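Cytochrome c2 (PDB 1CXC) carries electrons through its covalently bound heme c, donating them to the oxidised bacteriochlorophyll during photosynthesis in the purple bacterium Rhodobacter sphaeroides. Local coordinates at residues A[5-10]-A[110-115]; A[42-47]-A[116-121]; A[67-72]-A[88-93]. All blocks are in the same frame, centred on the assembly; numbering follows the deposited sequence.

Interaction 1 (A[5-10]-A[110-115]); sequences PEAGAK and AHNIWA
Gly8 lies against Asn112 and Ile113 where the N-terminal helix 5-11 crosses the C-terminal helix 107-120, the near-perpendicular helix pair that is a hallmark of the cytochrome c fold. The two axes pass 6.8 Å apart at an angle of -103°, close enough for backbone to touch backbone. Gly8 makes this possible: its CA is 3.3 Å from Asn112 O, with an angle of 146° at the hydrogen, a CA-H...O contact. A CB on Gly8 would point straight at the second helix and fall on that same carbonyl oxygen.

Asn112 and Ile113 flank the glycine. Asn112 reaches toward helix 5-11, and its CB sits 3.6 Å from Gly8 CA; the end of the side chain then runs on beside the methyl group of Ala7. The CB of Ile113 points away from the crossing, yet its CG1, anti to the carbonyl carbon (chi1 -73°), swings back along its own helix to lie 3.7 Å from Gly8 O. The same side chain also touches the heme and lies about 4 Å from that of Cys15, so the crossing borders directly on the heme pocket. One turn beyond Asn112, the Ala115 methyl stands 4.0 Å from Pro5 N, while Pro5 CB rests 3.9 Å from Ala115 O.

The join between the N- and C-terminal helices is thus made of a glycine, two alanine methyls, aliphatic carbon and one C-H donor, without a conventional hydrogen bond between the segments, and its closeness depends on shape, above all on the missing side chain of Gly8.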
loop_
_atom_site.group_PDB
_atom_site.type_symbol
_atom_site.label_atom_id
_atom_site.label_comp_id
_atom_site.label_asym_id
_atom_site.label_seq_id
_atom_site.Cartn_x
_atom_site.Cartn_y
_atom_site.Cartn_z
ATOM N N PRO A 5 13.561 -3.556 -8.158
ATOM C CA PRO A 5 12.865 -4.465 -7.272
ATOM C C PRO A 5 13.711 -5.008 -6.118
ATOM O O PRO A 5 13.127 -5.476 -5.138
ATOM C CB PRO A 5 12.375 -5.575 -8.183
ATOM C CG PRO A 5 13.100 -5.458 -9.494
ATOM C CD PRO A 5 13.870 -4.152 -9.455
ATOM N N GLU A 6 14.991 -5.352 -6.366
ATOM C CA GLU A 6 15.815 -5.897 -5.288
ATOM C C GLU A 6 16.028 -4.847 -4.216
ATOM O O GLU A 6 16.066 -5.153 -3.021
ATOM C CB GLU A 6 17.157 -6.382 -5.826
ATOM C CG GLU A 6 17.008 -7.291 -7.032
ATOM C CD GLU A 6 18.337 -7.831 -7.530
ATOM O OE1 GLU A 6 19.082 -7.063 -8.146
ATOM O OE2 GLU A 6 18.741 -8.880 -7.026
ATOM N N ALA A 7 16.322 -3.608 -4.624
ATOM C CA ALA A 7 16.461 -2.560 -3.647
ATOM C C ALA A 7 15.101 -2.389 -2.989
ATOM O O ALA A 7 14.975 -2.017 -1.824
ATOM C CB ALA A 7 16.831 -1.256 -4.324
ATOM N N GLY A 8 14.020 -2.551 -3.752
ATOM C CA GLY A 8 12.691 -2.441 -3.160
ATOM C C GLY A 8 12.472 -3.481 -2.071
ATOM O O GLY A 8 11.692 -3.237 -1.156
ATOM N N ALA A 9 12.811 -4.747 -2.343
ATOM C CA ALA A 9 12.640 -5.794 -1.342
ATOM C C ALA A 9 13.271 -5.384 -0.023
ATOM O O ALA A 9 12.790 -5.799 1.023
ATOM C CB ALA A 9 13.326 -7.070 -1.806
ATOM N N LYS A 10 14.492 -4.809 -0.062
ATOM C CA LYS A 10 15.148 -4.367 1.159
ATOM C C LYS A 10 14.401 -3.224 1.793
ATOM O O LYS A 10 14.294 -3.098 3.009
ATOM C CB LYS A 10 16.547 -3.878 0.858
ATOM C CG LYS A 10 17.313 -3.522 2.127
ATOM C CD LYS A 10 18.702 -3.011 1.751
ATOM C CE LYS A 10 19.644 -3.054 2.948
ATOM N N ALA A 110 10.066 4.674 -2.611
ATOM C CA ALA A 110 8.679 4.436 -3.000
ATOM C C ALA A 110 8.593 3.797 -4.371
ATOM O O ALA A 110 7.856 2.825 -4.547
ATOM C CB ALA A 110 7.935 5.750 -3.084
ATOM N N HIS A 111 9.381 4.274 -5.334
ATOM C CA HIS A 111 9.383 3.672 -6.645
ATOM C C HIS A 111 9.986 2.271 -6.603
ATOM O O HIS A 111 9.572 1.402 -7.347
ATOM C CB HIS A 111 10.187 4.532 -7.608
ATOM C CG HIS A 111 9.470 5.799 -8.019
ATOM N ND1 HIS A 111 8.416 5.783 -8.813
ATOM C CD2 HIS A 111 9.793 7.071 -7.669
ATOM C CE1 HIS A 111 8.057 7.026 -8.945
ATOM N NE2 HIS A 111 8.889 7.798 -8.280
ATOM N N ASN A 112 11.059 2.042 -5.827
ATOM C CA ASN A 112 11.668 0.712 -5.746
ATOM C C ASN A 112 10.717 -0.307 -5.154
ATOM O O ASN A 112 10.645 -1.458 -5.589
ATOM C CB ASN A 112 12.943 0.743 -4.913
ATOM C CG ASN A 112 14.056 1.555 -5.563
ATOM O OD1 ASN A 112 14.979 2.040 -4.882
ATOM N ND2 ASN A 112 13.994 1.777 -6.884
ATOM N N ILE A 113 10.016 0.080 -4.109
ATOM C CA ILE A 113 9.055 -0.795 -3.483
ATOM C C ILE A 113 7.908 -1.093 -4.448
ATOM O O ILE A 113 7.501 -2.244 -4.585
ATOM C CB ILE A 113 8.535 -0.148 -2.189
ATOM C CG1 ILE A 113 9.595 -0.174 -1.087
ATOM C CG2 ILE A 113 7.268 -0.863 -1.736
ATOM C CD1 ILE A 113 9.167 0.589 0.172
ATOM N N TRP A 114 7.510 -0.137 -5.300
ATOM C CA TRP A 114 6.449 -0.440 -6.251
ATOM C C TRP A 114 6.956 -1.457 -7.271
ATOM O O TRP A 114 6.246 -2.385 -7.658
ATOM C CB TRP A 114 5.987 0.831 -6.977
ATOM C CG TRP A 114 4.821 0.528 -7.947
ATOM C CD1 TRP A 114 5.019 0.486 -9.302
ATOM C CD2 TRP A 114 3.536 0.211 -7.598
ATOM N NE1 TRP A 114 3.844 0.159 -9.832
ATOM C CE2 TRP A 114 2.942 -0.034 -8.842
ATOM C CE3 TRP A 114 2.811 0.079 -6.430
ATOM C CZ2 TRP A 114 1.607 -0.425 -8.926
ATOM C CZ3 TRP A 114 1.475 -0.300 -6.518
ATOM C CH2 TRP A 114 0.877 -0.548 -7.750
ATOM N N ALA A 115 8.208 -1.340 -7.709
ATOM C CA ALA A 115 8.731 -2.291 -8.667
ATOM C C ALA A 115 8.824 -3.698 -8.064
ATOM O O ALA A 115 8.576 -4.710 -8.734
ATOM C CB ALA A 115 10.122 -1.848 -9.117
#

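Interaction 2 (A[42-47]-A[116-121]); sequences GVVGRT and YLQQVA
Val44 and Gln118 cross at about a right angle, the valine projecting from the loop toward helix 107-120 and the glutamine reaching out from its helix so that its end nears the loop. With CG1 opposite the backbone N (chi1 179°), Val44 sets this methyl 3.7 Å from Gln118 NE2 and almost as near to CD and OE1, so the methyl lies against the amide group as a whole rather than one polar end. A bend at chi2 (-85°) brings that amide in toward the loop. The other branch of Val44 takes a different partner: CG2 is 3.9 Å from Leu117 O and 4.4 Å from Leu117 CB. Deeper inside, Val43 CG2 approaches Leu117 CD1 at 4.3 Å, completing a small aliphatic patch beside the heme.

The backbone closes the far end of the contact. Gly42 N donates to Ala121 O, just beyond the last turn of the helix, at 2.8 Å; the bond is bent, and the donor stands 38° out of the carbonyl plane. On the loop side, a type II turn from Val43 to Arg46, with Gly45 taking the positive phi, is closed by Arg46 N bonding to Val43 O. The Arg46 guanidinium folds back over Val43 CA and reaches the heme, where NH1 is hydrogen-bonded to a propionate oxygen.

The contact therefore joins the C-terminal end of helix 107-120 to a loop of the heme pocket. Most of it is van der Waals packing of the valine methyls on Leu117 and the Gln118 amide, while the single backbone bond gives the carbonyl of Ala121, just past the helix end and buried, a donor.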
loop_
_atom_site.group_PDB
_atom_site.type_symbol
_atom_site.label_atom_id
_atom_site.label_comp_id
_atom_site.label_asym_id
_atom_site.label_seq_id
_atom_site.Cartn_x
_atom_site.Cartn_y
_atom_site.Cartn_z
ATOM N N GLY A 42 -1.550 -8.754 -4.023
ATOM C CA GLY A 42 -2.681 -8.402 -4.881
ATOM C C GLY A 42 -3.014 -6.908 -4.843
ATOM O O GLY A 42 -4.101 -6.522 -5.272
ATOM N N VAL A 43 -2.183 -6.038 -4.242
ATOM C CA VAL A 43 -2.521 -4.612 -4.212
ATOM C C VAL A 43 -2.524 -4.021 -5.601
ATOM O O VAL A 43 -2.963 -2.890 -5.721
ATOM C CB VAL A 43 -1.564 -3.613 -3.525
ATOM C CG1 VAL A 43 -2.218 -2.885 -2.366
ATOM C CG2 VAL A 43 -0.196 -4.190 -3.294
ATOM N N VAL A 44 -1.574 -4.438 -6.430
ATOM C CA VAL A 44 -1.463 -3.871 -7.765
ATOM C C VAL A 44 -2.778 -3.862 -8.519
ATOM O O VAL A 44 -3.349 -4.906 -8.801
ATOM C CB VAL A 44 -0.373 -4.610 -8.561
ATOM C CG1 VAL A 44 -0.280 -4.023 -9.963
ATOM C CG2 VAL A 44 0.980 -4.459 -7.871
ATOM N N GLY A 45 -3.331 -2.665 -8.767
ATOM C CA GLY A 45 -4.599 -2.571 -9.459
ATOM C C GLY A 45 -5.793 -2.832 -8.558
ATOM O O GLY A 45 -6.933 -2.655 -8.964
ATOM N N ARG A 46 -5.606 -2.889 -7.245
ATOM C CA ARG A 46 -6.724 -3.130 -6.365
ATOM C C ARG A 46 -7.399 -1.830 -5.941
ATOM O O ARG A 46 -6.759 -0.814 -5.643
ATOM C CB ARG A 46 -6.190 -3.871 -5.132
ATOM C CG ARG A 46 -7.199 -4.442 -4.135
ATOM C CD ARG A 46 -6.604 -4.354 -2.717
ATOM N NE ARG A 46 -5.865 -5.532 -2.375
ATOM C CZ ARG A 46 -4.858 -5.549 -1.491
ATOM N NH1 ARG A 46 -4.789 -4.755 -0.423
ATOM N NH2 ARG A 46 -4.304 -6.722 -1.360
ATOM N N THR A 47 -8.737 -1.866 -5.836
ATOM C CA THR A 47 -9.480 -0.702 -5.377
ATOM C C THR A 47 -9.146 -0.470 -3.926
ATOM O O THR A 47 -9.109 -1.413 -3.121
ATOM C CB THR A 47 -10.976 -0.931 -5.471
ATOM O OG1 THR A 47 -11.191 -1.179 -6.838
ATOM C CG2 THR A 47 -11.770 0.281 -4.999
ATOM N N TYR A 116 9.096 -3.769 -6.757
ATOM C CA TYR A 116 9.172 -5.041 -6.056
ATOM C C TYR A 116 7.774 -5.665 -5.978
ATOM O O TYR A 116 7.562 -6.829 -6.305
ATOM C CB TYR A 116 9.748 -4.765 -4.657
ATOM C CG TYR A 116 9.617 -5.902 -3.653
ATOM C CD1 TYR A 116 10.191 -7.133 -3.931
ATOM C CD2 TYR A 116 8.918 -5.704 -2.483
ATOM C CE1 TYR A 116 10.070 -8.189 -3.040
ATOM C CE2 TYR A 116 8.789 -6.747 -1.592
ATOM C CZ TYR A 116 9.364 -7.981 -1.874
ATOM O OH TYR A 116 9.217 -9.037 -0.983
ATOM N N LEU A 117 6.746 -4.855 -5.798
ATOM C CA LEU A 117 5.382 -5.371 -5.724
ATOM C C LEU A 117 4.898 -5.844 -7.082
ATOM O O LEU A 117 4.065 -6.730 -7.177
ATOM C CB LEU A 117 4.432 -4.303 -5.189
ATOM C CG LEU A 117 4.687 -3.824 -3.775
ATOM C CD1 LEU A 117 3.771 -2.654 -3.468
ATOM C CD2 LEU A 117 4.510 -4.963 -2.787
ATOM N N GLN A 118 5.339 -5.208 -8.155
ATOM C CA GLN A 118 4.966 -5.658 -9.473
ATOM C C GLN A 118 5.655 -6.985 -9.756
ATOM O O GLN A 118 5.344 -7.663 -10.736
ATOM C CB GLN A 118 5.376 -4.623 -10.508
ATOM C CG GLN A 118 4.355 -3.504 -10.593
ATOM C CD GLN A 118 3.192 -3.860 -11.526
ATOM O OE1 GLN A 118 2.615 -3.007 -12.178
ATOM N NE2 GLN A 118 2.806 -5.120 -11.650
ATOM N N GLN A 119 6.690 -7.341 -8.985
ATOM C CA GLN A 119 7.343 -8.616 -9.206
ATOM C C GLN A 119 6.757 -9.703 -8.346
ATOM O O GLN A 119 6.471 -10.778 -8.822
ATOM C CB GLN A 119 8.818 -8.595 -8.840
ATOM C CG GLN A 119 9.637 -7.622 -9.654
ATOM C CD GLN A 119 9.620 -7.963 -11.122
ATOM O OE1 GLN A 119 9.758 -9.118 -11.515
ATOM N NE2 GLN A 119 9.395 -6.967 -11.972
ATOM N N VAL A 120 6.319 -9.412 -7.142
ATOM C CA VAL A 120 5.839 -10.487 -6.310
ATOM C C VAL A 120 4.387 -10.411 -5.859
ATOM O O VAL A 120 3.913 -11.315 -5.163
ATOM C CB VAL A 120 6.710 -10.570 -5.027
ATOM C CG1 VAL A 120 8.171 -10.811 -5.333
ATOM C CG2 VAL A 120 6.555 -9.312 -4.185
ATOM N N ALA A 121 3.744 -9.256 -5.938
ATOM C CA ALA A 121 2.404 -9.162 -5.375
ATOM C C ALA A 121 1.292 -8.978 -6.372
ATOM O O ALA A 121 0.281 -8.377 -6.049
ATOM C CB ALA A 121 2.365 -7.975 -4.422
#

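Interaction 3 (A[67-72]-A[88-93]); sequences KGLAWD and KEYTGD. With HEC (heme c), chain B.
Tyr90, near the end of helix 83-91, lays its ring against Leu69 in a loop-on-helix packing of the cytochrome c fold; the loop, on the propionate side of the heme pocket, starts at the Schellman motif that ends helix 59-66 and leads to helix 73-81. With CG anti to the backbone N (chi1 -166°), Tyr90 CB sends the ring out from its helix toward that loop. CE2 comes first, with Lys67 CB at the ring edge, 3.9 Å away. CZ follows, 3.6 Å from Leu69 CB, while Leu69 CG lies over one ring face. At the tip, OH rests 3.5 Å from Leu69 CA, just past Gly68, whose positive phi closes the Schellman motif. The chain of Lys67 continues past Tyr90 toward Thr91, but its NZ turns back to bond Glu63 O.

Leu69 passes the packing inward: its CD2 lies 3.9 Å above the Trp71 ring, offset toward the rim, and heme methyl CMA sits over the centre of the opposite face, so the indole lies between leucine and heme. A phenylalanine in place of Trp71 would probably leave propionate oxygen O2A without its indole donor and fill the space between Leu69 and the heme methyl less completely. Asp72, next in the chain, is the N-cap of helix 73-81. The indole donates to the propionate through its nitrogen: Trp71 NE1 to heme O2A is 3.1 Å, with an angle of 155° at the hydrogen.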
loop_
_atom_site.group_PDB
_atom_site.type_symbol
_atom_site.label_atom_id
_atom_site.label_comp_id
_atom_site.label_asym_id
_atom_site.label_seq_id
_atom_site.Cartn_x
_atom_site.Cartn_y
_atom_site.Cartn_z
ATOM N N LYS A 67 -14.627 6.450 -4.662
ATOM C CA LYS A 67 -14.421 7.439 -5.691
ATOM C C LYS A 67 -13.828 6.779 -6.919
ATOM O O LYS A 67 -13.482 7.469 -7.863
ATOM C CB LYS A 67 -13.439 8.498 -5.210
ATOM C CG LYS A 67 -14.036 9.884 -5.033
ATOM C CD LYS A 67 -14.112 10.263 -3.561
ATOM C CE LYS A 67 -15.553 10.560 -3.156
ATOM N NZ LYS A 67 -16.200 9.388 -2.578
ATOM N N GLY A 68 -13.207 5.626 -6.741
ATOM C CA GLY A 68 -12.633 4.953 -7.882
ATOM C C GLY A 68 -11.114 4.825 -7.830
ATOM O O GLY A 68 -10.538 4.244 -8.740
ATOM N N LEU A 69 -10.484 5.038 -6.670
ATOM C CA LEU A 69 -9.030 4.905 -6.605
ATOM C C LEU A 69 -8.537 3.461 -6.580
ATOM O O LEU A 69 -9.097 2.622 -5.881
ATOM C CB LEU A 69 -8.488 5.592 -5.370
ATOM C CG LEU A 69 -7.055 5.211 -4.967
ATOM C CD1 LEU A 69 -6.074 5.699 -6.015
ATOM C CD2 LEU A 69 -6.706 5.765 -3.589
ATOM N N ALA A 70 -7.783 3.064 -7.592
ATOM C CA ALA A 70 -7.204 1.727 -7.661
ATOM C C ALA A 70 -5.689 1.953 -7.633
ATOM O O ALA A 70 -5.169 2.819 -8.325
ATOM C CB ALA A 70 -7.604 1.094 -8.977
ATOM N N TRP A 71 -4.906 1.129 -6.949
ATOM C CA TRP A 71 -3.492 1.443 -6.823
ATOM C C TRP A 71 -2.603 1.300 -8.039
ATOM O O TRP A 71 -2.645 0.275 -8.740
ATOM C CB TRP A 71 -2.908 0.619 -5.667
ATOM C CG TRP A 71 -3.495 1.036 -4.325
ATOM C CD1 TRP A 71 -4.361 0.210 -3.659
ATOM C CD2 TRP A 71 -3.307 2.241 -3.698
ATOM N NE1 TRP A 71 -4.718 0.910 -2.609
ATOM C CE2 TRP A 71 -4.115 2.103 -2.580
ATOM C CE3 TRP A 71 -2.612 3.425 -3.940
ATOM C CZ2 TRP A 71 -4.239 3.117 -1.665
ATOM C CZ3 TRP A 71 -2.739 4.457 -3.025
ATOM C CH2 TRP A 71 -3.538 4.295 -1.897
ATOM N N ASP A 72 -2.028 2.420 -8.496
ATOM C CA ASP A 72 -1.056 2.355 -9.560
ATOM C C ASP A 72 0.219 3.001 -9.015
ATOM O O ASP A 72 0.192 3.561 -7.915
ATOM C CB ASP A 72 -1.500 3.030 -10.853
ATOM C CG ASP A 72 -2.149 4.378 -10.667
ATOM O OD1 ASP A 72 -1.852 5.023 -9.670
ATOM O OD2 ASP A 72 -2.564 4.933 -11.686
ATOM N N LYS A 88 -6.632 13.477 1.807
ATOM C CA LYS A 88 -7.416 14.708 1.786
ATOM C C LYS A 88 -7.527 15.277 0.362
ATOM O O LYS A 88 -8.586 15.698 -0.098
ATOM C CB LYS A 88 -6.745 15.755 2.630
ATOM C CG LYS A 88 -6.836 15.505 4.109
ATOM C CD LYS A 88 -6.410 16.796 4.766
ATOM C CE LYS A 88 -5.969 16.557 6.194
ATOM N NZ LYS A 88 -7.097 16.251 7.049
ATOM N N GLU A 89 -6.461 15.228 -0.422
ATOM C CA GLU A 89 -6.550 15.789 -1.749
ATOM C C GLU A 89 -7.412 14.950 -2.650
ATOM O O GLU A 89 -8.057 15.466 -3.552
ATOM C CB GLU A 89 -5.163 15.931 -2.359
ATOM C CG GLU A 89 -4.257 16.854 -1.548
ATOM C CD GLU A 89 -2.812 16.935 -2.035
ATOM N N TYR A 90 -7.126 13.657 -2.682
ATOM C CA TYR A 90 -7.870 12.756 -3.528
ATOM C C TYR A 90 -9.364 12.824 -3.260
ATOM O O TYR A 90 -10.170 12.630 -4.166
ATOM C CB TYR A 90 -7.382 11.336 -3.299
ATOM C CG TYR A 90 -7.866 10.402 -4.387
ATOM C CD1 TYR A 90 -7.158 10.310 -5.572
ATOM C CD2 TYR A 90 -9.082 9.770 -4.258
ATOM C CE1 TYR A 90 -7.686 9.600 -6.633
ATOM C CE2 TYR A 90 -9.609 9.066 -5.317
ATOM C CZ TYR A 90 -8.907 8.990 -6.487
ATOM O OH TYR A 90 -9.397 8.232 -7.521
ATOM N N THR A 91 -9.702 12.525 -2.023
ATOM C CA THR A 91 -11.067 12.492 -1.556
ATOM C C THR A 91 -11.800 13.836 -1.706
ATOM O O THR A 91 -13.012 13.882 -1.929
ATOM C CB THR A 91 -10.903 12.055 -0.104
ATOM O OG1 THR A 91 -11.544 10.812 0.040
ATOM C CG2 THR A 91 -11.345 13.086 0.886
ATOM N N GLY A 92 -11.065 14.954 -1.776
ATOM C CA GLY A 92 -11.734 16.244 -1.877
ATOM C C GLY A 92 -12.386 16.660 -0.560
ATOM O O GLY A 92 -12.927 17.751 -0.443
ATOM N N ASP A 93 -12.050 15.969 0.517
ATOM C CA ASP A 93 -12.594 16.301 1.814
ATOM C C ASP A 93 -11.424 16.618 2.728
ATOM O O ASP A 93 -10.737 15.724 3.194
ATOM C CB ASP A 93 -13.361 15.115 2.335
ATOM C CG ASP A 93 -13.672 15.162 3.815
ATOM O OD1 ASP A 93 -13.609 16.238 4.394
ATOM O OD2 ASP A 93 -14.335 14.236 4.269
HETATM FE FE HEC B . 0.601 0.833 5.113
HETATM C CHA HEC B . -2.658 0.862 4.208
HETATM C CHB HEC B . 1.529 0.556 1.847
HETATM C CHC HEC B . 3.900 0.990 6.031
HETATM C CHD HEC B . -0.291 0.794 8.417
HETATM N NA HEC B . -0.351 0.766 3.383
HETATM C C1A HEC B . -1.723 0.804 3.189
HETATM C C2A HEC B . -2.047 0.764 1.774
HETATM C C3A HEC B . -0.873 0.707 1.103
HETATM C C4A HEC B . 0.171 0.674 2.113
HETATM C CMA HEC B . -0.709 0.781 -0.409
HETATM C CAA HEC B . -3.432 0.701 1.146
HETATM C CBA HEC B . -3.775 -0.731 0.769
HETATM C CGA HEC B . -5.241 -1.006 0.471
HETATM O O1A HEC B . -5.722 -2.044 0.875
HETATM O O2A HEC B . -5.924 -0.098 0.012
HETATM N NB HEC B . 2.323 0.804 4.154
HETATM C C1B HEC B . 2.529 0.600 2.797
HETATM C C2B HEC B . 3.947 0.525 2.488
HETATM C C3B HEC B . 4.640 0.727 3.651
HETATM C C4B HEC B . 3.618 0.883 4.681
HETATM C CMB HEC B . 4.541 0.275 1.096
HETATM C CAB HEC B . 6.053 0.837 3.793
HETATM C CBB HEC B . 6.826 1.921 3.169
HETATM N NC HEC B . 1.577 0.923 6.843
HETATM C C1C HEC B . 2.954 0.998 7.035
HETATM C C2C HEC B . 3.284 0.945 8.445
HETATM C C3C HEC B . 2.110 0.891 9.115
HETATM C C4C HEC B . 1.058 0.862 8.118
HETATM C CMC HEC B . 4.675 0.754 9.030
HETATM C CAC HEC B . 1.936 0.823 10.494
HETATM C CBC HEC B . 2.481 1.817 11.407
HETATM N ND HEC B . -1.091 0.810 6.090
HETATM C C1D HEC B . -1.301 0.784 7.467
HETATM C C2D HEC B . -2.711 0.847 7.784
HETATM C C3D HEC B . -3.375 0.937 6.611
HETATM C C4D HEC B . -2.372 0.883 5.565
HETATM C CMD HEC B . -3.335 0.857 9.178
HETATM C CAD HEC B . -4.833 1.336 6.440
HETATM C CBD HEC B . -4.959 2.803 6.031
HETATM C CGD HEC B . -6.319 3.443 6.345
HETATM O O1D HEC B . -6.416 4.660 6.282
HETATM O O2D HEC B . -7.317 2.744 6.302
#

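How the interactions relate
Interactions 1 and 2 lie along the same helix, 107-120, with centres about 12 Å apart, and Tyr116 packs back onto helix 5-11, its CB 3.5 Å from Pro5 O. The centres of interactions 1 and 3 are about 23 Å apart, yet Trp114 of interaction 1 reaches both others: its CH2 is 3.9 Å from Val44 CG2 of interaction 2 and its CZ2 3.7 Å from Asp72 C of interaction 3. Interactions 2 and 3 are joined by backbone: Arg46 O to Trp71 N and Gly45 N to Trp71 O are both 3.0 Å, probable hydrogen bonds. Arg46 NH1 and Trp71 NE1 also hydrogen-bond one heme propionate, at O1A and O2A respectively, while Ile113 of interaction 1 touches the heme elsewhere.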